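Local coordinates for Alpha/beta hydrolase fold protein (Chitinophaga pinensis, PDB 4PW0) that probably acts as a hydrolase of the alpha/beta hydrolase fold, on a substrate not yet known, probably through a serine-histidine-aspartate catalytic triad, at residues Ala135-Leu149 against Asp234-Phe246. Residues are numbered along the deposited sequence; the frame is centred on the assembly and turned at random. Where two conformers were deposited one is given.
Sequences AAPQGVKVLHTFPDL and DEMMDTYNSYELF
Ser242 OG meets Ala135 through two waters: one accepts a hydrogen bond from OG at 2.7 Å and donates to Ala135 O and Asp238 O, while the other donates to OG and accepts from Ala135 N. Such bridging joins the loop after strand 127-133 to the loop and first helical turn after the adjacent parallel strand 226-231 of this alpha/beta hydrolase fold, where the second loop carries the probable triad acid, Asp234. Asp234 OD1 accepts from Met237 N at 3.0 Å, from above the carboxylate plane, in an Asx motif, while OD2 receives bonds from His262 and Gln230. Polar links between the segments run through water; direct contact is van der Waals packing. The two methyls of Val142 straddle the backbone of Met236 and Met237, CG1 lying 3.4 Å from Met237 O and CG2 against Met236 O; a further water links Val142 O with Met236 O. Asn241 ND2 gives Met237 O a nearly straight bond (2.9 Å, 165°), and its amide, thus tethered, meets Val140 CG1 coming from the opposite direction. Both methionines are selenomethionines. Met237, bent at chi2 (-69°), brings SE to Leu143 CD2, and its side chain also touches Ser110, the likely nucleophile. Pro137 CD packs on Leu245 CG at 4.0 Å. At the far end Leu149 CD2 rests on Met236 CB, and Phe146 makes a Met-aromatic contact, with Met236 CE in plane at the ring edge and SE 3.8 Å from CE1.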
loop_
_atom_site.group_PDB
_atom_site.type_symbol
_atom_site.label_atom_id
_atom_site.label_comp_id
_atom_site.label_asym_id
_atom_site.label_seq_id
_atom_site.Cartn_x
_atom_site.Cartn_y
_atom_site.Cartn_z
ATOM N N ALA A 135 0.688 -8.793 -11.543
ATOM C CA ALA A 135 0.498 -8.718 -12.983
ATOM C C ALA A 135 1.250 -7.541 -13.595
ATOM O O ALA A 135 2.251 -7.081 -13.025
ATOM C CB ALA A 135 -0.983 -8.746 -13.334
ATOM N N ALA A 136 0.832 -7.127 -14.801
ATOM C CA ALA A 136 1.635 -6.193 -15.593
ATOM C C ALA A 136 0.745 -5.724 -16.733
ATOM O O ALA A 136 -0.187 -6.432 -17.118
ATOM C CB ALA A 136 2.895 -6.864 -16.150
ATOM N N PRO A 137 1.063 -4.541 -17.276
ATOM C CA PRO A 137 0.319 -4.115 -18.473
ATOM C C PRO A 137 0.707 -4.909 -19.739
ATOM O O PRO A 137 1.748 -5.567 -19.775
ATOM C CB PRO A 137 0.732 -2.683 -18.633
ATOM C CG PRO A 137 1.880 -2.438 -17.770
ATOM C CD PRO A 137 2.132 -3.596 -16.894
ATOM N N GLN A 138 -0.120 -4.773 -20.764
ATOM C CA GLN A 138 0.210 -5.299 -22.072
ATOM C C GLN A 138 1.580 -4.784 -22.529
ATOM O O GLN A 138 1.936 -3.634 -22.312
ATOM C CB GLN A 138 -0.792 -4.851 -23.124
ATOM C CG GLN A 138 -2.180 -5.410 -23.011
ATOM C CD GLN A 138 -3.086 -4.921 -24.104
ATOM O OE1 GLN A 138 -3.074 -3.738 -24.432
ATOM N NE2 GLN A 138 -3.904 -5.791 -24.634
ATOM N N GLY A 139 2.286 -5.642 -23.258
ATOM C CA GLY A 139 3.462 -5.227 -24.006
ATOM C C GLY A 139 4.784 -5.307 -23.292
ATOM O O GLY A 139 5.836 -4.987 -23.839
ATOM N N VAL A 140 4.778 -5.768 -22.046
ATOM C CA VAL A 140 6.005 -5.723 -21.267
ATOM C C VAL A 140 7.021 -6.759 -21.714
ATOM O O VAL A 140 6.696 -7.932 -21.950
ATOM C CB VAL A 140 5.703 -5.904 -19.765
ATOM C CG1 VAL A 140 5.039 -4.645 -19.215
ATOM C CG2 VAL A 140 4.890 -7.170 -19.439
ATOM N N LYS A 141 8.281 -6.333 -21.797
ATOM C CA LYS A 141 9.352 -7.167 -22.304
ATOM C C LYS A 141 9.630 -8.391 -21.439
ATOM O O LYS A 141 10.079 -9.421 -21.927
ATOM C CB LYS A 141 10.625 -6.321 -22.472
ATOM C CG LYS A 141 10.481 -5.067 -23.322
ATOM C CD LYS A 141 9.922 -5.333 -24.715
ATOM C CE LYS A 141 10.122 -4.125 -25.614
ATOM N NZ LYS A 141 9.219 -4.230 -26.783
ATOM N N VAL A 142 9.377 -8.302 -20.138
ATOM C CA VAL A 142 9.701 -9.419 -19.250
ATOM C C VAL A 142 8.935 -10.681 -19.670
ATOM O O VAL A 142 9.433 -11.783 -19.489
ATOM C CB VAL A 142 9.428 -9.067 -17.760
ATOM C CG1 VAL A 142 7.949 -8.854 -17.501
ATOM C CG2 VAL A 142 9.999 -10.113 -16.807
ATOM N N LEU A 143 7.734 -10.525 -20.222
ATOM C CA LEU A 143 6.935 -11.678 -20.584
ATOM C C LEU A 143 7.442 -12.343 -21.866
ATOM O O LEU A 143 7.050 -13.458 -22.147
ATOM C CB LEU A 143 5.468 -11.301 -20.740
ATOM C CG LEU A 143 4.787 -11.002 -19.387
ATOM C CD1 LEU A 143 3.398 -10.479 -19.619
ATOM C CD2 LEU A 143 4.755 -12.239 -18.468
ATOM N N HIS A 144 8.330 -11.678 -22.621
ATOM C CA HIS A 144 8.896 -12.346 -23.794
ATOM C C HIS A 144 9.662 -13.583 -23.390
ATOM O O HIS A 144 9.805 -14.527 -24.186
ATOM C CB HIS A 144 9.842 -11.406 -24.557
ATOM C CG HIS A 144 9.192 -10.166 -25.082
ATOM N ND1 HIS A 144 9.858 -9.271 -25.892
ATOM C CD2 HIS A 144 7.974 -9.631 -24.856
ATOM C CE1 HIS A 144 9.051 -8.273 -26.183
ATOM N NE2 HIS A 144 7.912 -8.453 -25.546
ATOM N N THR A 145 10.178 -13.600 -22.168
ATOM C CA THR A 145 10.917 -14.745 -21.645
ATOM C C THR A 145 10.158 -15.630 -20.673
ATOM O O THR A 145 10.717 -16.499 -20.020
ATOM C CB THR A 145 12.247 -14.345 -21.071
ATOM O OG1 THR A 145 12.062 -13.403 -20.049
ATOM C CG2 THR A 145 13.205 -13.827 -22.238
ATOM N N PHE A 146 8.848 -15.423 -20.624
ATOM C CA PHE A 146 7.989 -16.261 -19.801
ATOM C C PHE A 146 8.142 -17.750 -20.139
ATOM O O PHE A 146 8.238 -18.542 -19.221
ATOM C CB PHE A 146 6.518 -15.801 -19.898
ATOM C CG PHE A 146 5.590 -16.644 -19.121
ATOM C CD1 PHE A 146 5.518 -16.501 -17.782
ATOM C CD2 PHE A 146 4.735 -17.567 -19.738
ATOM C CE1 PHE A 146 4.656 -17.258 -17.031
ATOM C CE2 PHE A 146 3.868 -18.316 -18.986
ATOM C CZ PHE A 146 3.839 -18.178 -17.618
ATOM N N PRO A 147 8.201 -18.116 -21.443
ATOM C CA PRO A 147 8.403 -19.552 -21.697
ATOM C C PRO A 147 9.679 -20.123 -21.083
ATOM O O PRO A 147 9.656 -21.258 -20.606
ATOM C CB PRO A 147 8.408 -19.637 -23.238
ATOM C CG PRO A 147 7.577 -18.482 -23.678
ATOM C CD PRO A 147 7.982 -17.376 -22.692
ATOM N N ASP A 148 10.773 -19.370 -21.094
ATOM C CA ASP A 148 12.005 -19.845 -20.462
ATOM C C ASP A 148 11.892 -19.900 -18.952
ATOM O O ASP A 148 12.526 -20.766 -18.328
ATOM C CB ASP A 148 13.208 -19.076 -20.927
ATOM C CG ASP A 148 13.601 -19.442 -22.369
ATOM O OD1 ASP A 148 13.466 -20.628 -22.721
ATOM O OD2 ASP A 148 13.980 -18.567 -23.152
ATOM N N LEU A 149 11.097 -19.014 -18.340
ATOM C CA LEU A 149 10.889 -19.103 -16.889
ATOM C C LEU A 149 10.191 -20.416 -16.556
ATOM O O LEU A 149 10.554 -21.119 -15.614
ATOM C CB LEU A 149 10.081 -17.907 -16.422
ATOM C CG LEU A 149 9.809 -17.864 -14.933
ATOM C CD1 LEU A 149 11.054 -17.597 -14.129
ATOM C CD2 LEU A 149 8.692 -16.864 -14.657
ATOM N N ASP A 234 8.963 -9.753 -8.069
ATOM C CA ASP A 234 8.208 -10.690 -8.890
ATOM C C ASP A 234 9.041 -10.904 -10.178
ATOM O O ASP A 234 9.120 -10.038 -11.038
ATOM C CB ASP A 234 6.814 -10.157 -9.208
ATOM C CG ASP A 234 6.009 -11.068 -10.080
ATOM O OD1 ASP A 234 6.574 -11.912 -10.784
ATOM O OD2 ASP A 234 4.740 -10.917 -10.075
ATOM N N GLU A 235 9.719 -12.054 -10.242
ATOM C CA GLU A 235 10.554 -12.423 -11.396
ATOM C C GLU A 235 9.779 -12.575 -12.708
ATOM O O GLU A 235 10.306 -12.332 -13.807
ATOM C CB GLU A 235 11.302 -13.757 -11.110
ATOM C CG GLU A 235 12.234 -14.186 -12.236
ATOM C CD GLU A 235 13.190 -15.353 -11.963
ATOM O OE1 GLU A 235 12.987 -16.180 -11.040
ATOM O OE2 GLU A 235 14.187 -15.434 -12.742
HETATM N N MSE A 236 8.535 -13.053 -12.610
HETATM C CA MSE A 236 7.719 -13.310 -13.780
HETATM C C MSE A 236 7.257 -12.020 -14.448
HETATM O O MSE A 236 7.219 -11.931 -15.673
HETATM C CB MSE A 236 6.508 -14.153 -13.323
HETATM C CG MSE A 236 5.569 -14.506 -14.464
HETATM SE SE MSE A 236 3.965 -15.421 -13.826
HETATM C CE MSE A 236 4.824 -16.983 -13.074
HETATM N N MSE A 237 6.834 -11.053 -13.615
HETATM C CA MSE A 237 6.131 -9.873 -14.097
HETATM C C MSE A 237 6.949 -8.590 -14.005
HETATM O O MSE A 237 6.542 -7.604 -14.636
HETATM C CB MSE A 237 4.876 -9.658 -13.264
HETATM C CG MSE A 237 3.872 -10.801 -13.318
HETATM SE SE MSE A 237 3.052 -10.933 -15.093
HETATM C CE MSE A 237 1.854 -12.404 -14.710
ATOM N N ASP A 238 8.027 -8.608 -13.209
ATOM C CA ASP A 238 8.899 -7.452 -12.829
ATOM C C ASP A 238 8.081 -6.534 -11.887
ATOM O O ASP A 238 7.106 -5.910 -12.315
ATOM C CB ASP A 238 9.441 -6.701 -14.063
ATOM C CG ASP A 238 10.481 -5.648 -13.708
ATOM O OD1 ASP A 238 10.580 -5.226 -12.540
ATOM O OD2 ASP A 238 11.265 -5.288 -14.627
ATOM N N THR A 239 8.503 -6.431 -10.647
ATOM C CA THR A 239 7.849 -5.558 -9.707
ATOM C C THR A 239 7.672 -4.150 -10.261
ATOM O O THR A 239 6.650 -3.515 -9.994
ATOM C CB THR A 239 8.598 -5.581 -8.395
ATOM O OG1 THR A 239 8.433 -6.888 -7.825
ATOM C CG2 THR A 239 8.106 -4.515 -7.414
ATOM N N TYR A 240 8.654 -3.640 -11.014
ATOM C CA TYR A 240 8.528 -2.275 -11.511
ATOM C C TYR A 240 7.339 -2.076 -12.406
ATOM O O TYR A 240 6.768 -0.981 -12.484
ATOM C CB TYR A 240 9.816 -1.859 -12.237
ATOM C CG TYR A 240 9.840 -0.387 -12.545
ATOM C CD1 TYR A 240 10.169 0.522 -11.602
ATOM C CD2 TYR A 240 9.453 0.044 -13.777
ATOM C CE1 TYR A 240 10.151 1.880 -11.872
ATOM C CE2 TYR A 240 9.402 1.406 -14.081
ATOM C CZ TYR A 240 9.774 2.308 -13.123
ATOM O OH TYR A 240 9.746 3.667 -13.369
ATOM N N ASN A 241 6.895 -3.142 -13.055
ATOM C CA ASN A 241 5.685 -3.041 -13.879
ATOM C C ASN A 241 4.398 -2.763 -13.092
ATOM O O ASN A 241 3.407 -2.287 -13.672
ATOM C CB ASN A 241 5.531 -4.233 -14.797
ATOM C CG ASN A 241 6.516 -4.177 -15.929
ATOM O OD1 ASN A 241 6.800 -3.083 -16.467
ATOM N ND2 ASN A 241 7.017 -5.327 -16.328
ATOM N N SER A 242 4.410 -3.031 -11.784
ATOM C CA SER A 242 3.296 -2.640 -10.943
ATOM C C SER A 242 3.368 -1.151 -10.608
ATOM O O SER A 242 2.312 -0.477 -10.500
ATOM C CB SER A 242 3.230 -3.505 -9.692
ATOM O OG SER A 242 2.812 -4.831 -10.032
ATOM N N TYR A 243 4.574 -0.641 -10.424
ATOM C CA TYR A 243 4.757 0.810 -10.359
ATOM C C TYR A 243 4.305 1.470 -11.662
ATOM O O TYR A 243 3.634 2.508 -11.646
ATOM C CB TYR A 243 6.187 1.178 -9.977
ATOM C CG TYR A 243 6.429 2.660 -9.758
ATOM C CD1 TYR A 243 5.617 3.392 -8.959
ATOM C CD2 TYR A 243 7.442 3.322 -10.419
ATOM C CE1 TYR A 243 5.809 4.713 -8.754
ATOM C CE2 TYR A 243 7.624 4.672 -10.245
ATOM C CZ TYR A 243 6.794 5.343 -9.362
ATOM O OH TYR A 243 6.957 6.664 -9.095
ATOM N N GLU A 244 4.599 0.851 -12.809
ATOM C CA GLU A 244 4.097 1.367 -14.084
ATOM C C GLU A 244 2.585 1.404 -14.149
ATOM O O GLU A 244 1.998 2.397 -14.609
ATOM C CB GLU A 244 4.610 0.555 -15.288
ATOM C CG GLU A 244 6.051 0.853 -15.635
ATOM C CD GLU A 244 6.230 2.193 -16.345
ATOM O OE1 GLU A 244 5.209 2.910 -16.555
ATOM O OE2 GLU A 244 7.382 2.514 -16.704
ATOM N N LEU A 245 1.920 0.347 -13.687
ATOM C CA LEU A 245 0.460 0.365 -13.602
ATOM C C LEU A 245 -0.007 1.552 -12.777
ATOM O O LEU A 245 -0.946 2.281 -13.160
ATOM C CB LEU A 245 -0.132 -0.951 -13.041
ATOM C CG LEU A 245 -0.165 -2.153 -13.988
ATOM C CD1 LEU A 245 -0.417 -3.411 -13.210
ATOM C CD2 LEU A 245 -1.233 -1.967 -15.069
ATOM N N PHE A 246 0.593 1.743 -11.622
ATOM C CA PHE A 246 0.225 2.835 -10.720
ATOM C C PHE A 246 0.439 4.207 -11.397
ATOM O O PHE A 246 -0.418 5.109 -11.284
ATOM C CB PHE A 246 1.081 2.776 -9.445
ATOM C CG PHE A 246 0.952 3.995 -8.565
ATOM C CD1 PHE A 246 -0.146 4.173 -7.732
ATOM C CD2 PHE A 246 1.925 4.975 -8.608
ATOM C CE1 PHE A 246 -0.286 5.331 -6.989
ATOM C CE2 PHE A 246 1.784 6.124 -7.867
ATOM C CZ PHE A 246 0.670 6.291 -7.044
HETATM O O HOH W 1 4.447 -6.344 -11.634
HETATM O O HOH W 2 0.445 -6.334 -9.884
HETATM O O HOH W 3 9.080 -5.696 -18.571
HETATM O O HOH W 4 8.376 -13.673 -17.540
#